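Local structure of cell division control protein 4 (Saccharomyces cerevisiae, 3V7D) at residues I317-R322 / L358-K363. The protein is the substrate-recognition subunit of an SCF E3 ubiquitin ligase and directs phosphorylated targets such as SIC1 to ubiquitination and proteasomal degradation. The protein carries 1 engineered substitution. Sequence-based numbering, arbitrary orientation.
Sequences IYDHER and LRLSDK
Ile317 meets the strand of Leu358 to Leu360 through its longer branch. From CB the branch runs through CG1, which lies 4.1 Å from Leu358 CB. CD1 at the tip does most of the touching. It lies against the backbone, 3.7 Å from Arg359 CA and just as near to Leu358 O and Leu360 N. Leu358 CB and Leu360 CB flank this tip. CG1 stands anti to the carbonyl carbon (chi1 -69°) and the branch is extended beyond it, which carries CD1 across to the neighbouring strand.

The strands lie in WD repeats 5 and 6 and open neighbouring four-stranded blades of the WD40 beta-propeller. They run nearly parallel, 22° apart, with 8.4 Å between their axes, so side chains rather than strand pairing join the blades here. Leu358 also packs on Ile326 and Ala328 of the strand next to Ile317's own.

Further along, Leu360 CD2 touches the carboxylate of Asp319, 3.7 Å from its CG. The two side chains cross at about a right angle. Asp319 in turn holds Arg322. Its OD2 accepts a hydrogen bond from Arg322 NH1 at 2.8 Å, part of a salt bridge, on the syn side and near both planes. Its OD1 accepts from Arg322 N, well above the carboxylate plane, in an Asx motif. With an alanine here, the guanidinium would probably lose its carboxylate partner and be freer to turn, held by little more than a water and the weak bond to Asp362 O, and the turn would lose its Asx bond.

Arg322 reaches the backbone of the other segment. NH2 makes a weak hydrogen bond to Asp362 O, 3.5 Å away, at the guanidinium edge. NH1 also donates to a water, which passes a hydrogen bond on to Ser361 O.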
# COMPACT_ATOMS: atom_id res chain seq x y z
N ILE B 317 -11.31 -1.12 -13.48
CA ILE B 317 -10.16 -0.41 -12.95
C ILE B 317 -9.11 -0.28 -14.04
O ILE B 317 -8.78 -1.25 -14.72
CB ILE B 317 -9.55 -1.13 -11.75
CG1 ILE B 317 -10.50 -1.06 -10.55
CG2 ILE B 317 -8.19 -0.52 -11.39
CD1 ILE B 317 -9.93 -1.68 -9.29
N TYR B 318 -8.60 0.93 -14.23
CA TYR B 318 -7.46 1.13 -15.10
C TYR B 318 -6.18 0.99 -14.28
O TYR B 318 -5.82 1.88 -13.51
CB TYR B 318 -7.51 2.50 -15.79
CG TYR B 318 -6.27 2.85 -16.58
CD1 TYR B 318 -5.62 1.89 -17.34
CD2 TYR B 318 -5.77 4.14 -16.58
CE1 TYR B 318 -4.48 2.20 -18.07
CE2 TYR B 318 -4.63 4.47 -17.32
CZ TYR B 318 -4.00 3.49 -18.06
OH TYR B 318 -2.87 3.80 -18.78
N ASP B 319 -5.50 -0.15 -14.44
CA ASP B 319 -4.21 -0.36 -13.81
C ASP B 319 -3.16 0.36 -14.65
O ASP B 319 -2.61 -0.22 -15.58
CB ASP B 319 -3.90 -1.86 -13.75
CG ASP B 319 -2.64 -2.17 -12.93
OD1 ASP B 319 -1.90 -1.23 -12.58
OD2 ASP B 319 -2.40 -3.37 -12.66
N HIS B 320 -2.89 1.62 -14.31
CA HIS B 320 -1.96 2.43 -15.09
C HIS B 320 -0.50 2.06 -14.84
O HIS B 320 0.35 2.25 -15.71
CB HIS B 320 -2.18 3.92 -14.81
CG HIS B 320 -1.98 4.30 -13.38
ND1 HIS B 320 -2.97 4.16 -12.43
CD2 HIS B 320 -0.91 4.80 -12.73
CE1 HIS B 320 -2.52 4.57 -11.26
NE2 HIS B 320 -1.27 4.96 -11.41
N GLU B 321 -0.22 1.52 -13.66
CA GLU B 321 1.14 1.10 -13.35
C GLU B 321 1.60 -0.01 -14.29
O GLU B 321 2.73 -0.01 -14.77
CB GLU B 321 1.25 0.64 -11.89
CG GLU B 321 2.66 0.24 -11.49
CD GLU B 321 2.72 -0.43 -10.14
OE1 GLU B 321 1.85 -0.15 -9.29
OE2 GLU B 321 3.64 -1.25 -9.93
N ARG B 322 0.71 -0.96 -14.57
CA ARG B 322 1.05 -2.09 -15.42
C ARG B 322 0.50 -1.94 -16.83
O ARG B 322 0.74 -2.79 -17.69
CB ARG B 322 0.53 -3.39 -14.80
CG ARG B 322 1.01 -3.62 -13.38
CD ARG B 322 0.47 -4.92 -12.82
NE ARG B 322 0.97 -5.15 -11.46
CZ ARG B 322 0.44 -4.59 -10.38
NH1 ARG B 322 -0.60 -3.77 -10.49
NH2 ARG B 322 0.96 -4.85 -9.18
N LEU B 358 -14.66 -3.96 -7.51
CA LEU B 358 -13.23 -4.21 -7.73
C LEU B 358 -12.40 -3.20 -6.98
O LEU B 358 -12.74 -2.02 -6.94
CB LEU B 358 -12.88 -4.10 -9.21
CG LEU B 358 -13.44 -5.11 -10.20
CD1 LEU B 358 -13.02 -4.73 -11.62
CD2 LEU B 358 -12.98 -6.51 -9.84
N ARG B 359 -11.30 -3.66 -6.40
CA ARG B 359 -10.31 -2.77 -5.79
C ARG B 359 -8.92 -3.28 -6.12
O ARG B 359 -8.70 -4.48 -6.25
CB ARG B 359 -10.50 -2.69 -4.28
CG ARG B 359 -11.78 -2.02 -3.84
CD ARG B 359 -11.62 -0.54 -3.66
NE ARG B 359 -12.84 0.08 -3.15
CZ ARG B 359 -13.05 1.39 -3.13
NH1 ARG B 359 -12.11 2.21 -3.59
NH2 ARG B 359 -14.19 1.87 -2.66
N LEU B 360 -7.97 -2.35 -6.25
CA LEU B 360 -6.59 -2.71 -6.52
C LEU B 360 -5.68 -2.07 -5.48
O LEU B 360 -5.62 -0.85 -5.38
CB LEU B 360 -6.19 -2.27 -7.92
CG LEU B 360 -4.79 -2.65 -8.42
CD1 LEU B 360 -4.60 -4.16 -8.42
CD2 LEU B 360 -4.55 -2.07 -9.82
N SER B 361 -5.01 -2.91 -4.69
CA SER B 361 -3.95 -2.43 -3.81
C SER B 361 -2.63 -2.76 -4.47
O SER B 361 -2.61 -3.37 -5.54
CB SER B 361 -4.04 -3.09 -2.43
OG SER B 361 -3.62 -4.44 -2.49
N ASP B 362 -1.52 -2.38 -3.84
CA ASP B 362 -0.20 -2.63 -4.40
C ASP B 362 0.04 -4.10 -4.75
O ASP B 362 0.67 -4.40 -5.76
CB ASP B 362 0.90 -2.13 -3.46
CG ASP B 362 1.04 -0.62 -3.45
OD1 ASP B 362 0.79 0.00 -4.51
OD2 ASP B 362 1.39 -0.06 -2.39
N LYS B 363 -0.48 -5.02 -3.93
CA LYS B 363 -0.22 -6.44 -4.18
C LYS B 363 -1.46 -7.28 -4.50
O LYS B 363 -1.34 -8.40 -4.99
CB LYS B 363 0.57 -7.05 -3.02
CG LYS B 363 -0.21 -7.21 -1.74
CD LYS B 363 0.70 -7.64 -0.58
CE LYS B 363 1.20 -9.07 -0.75
NZ LYS B 363 1.87 -9.59 0.48
O HOH W 1 -1.38 -2.56 -7.81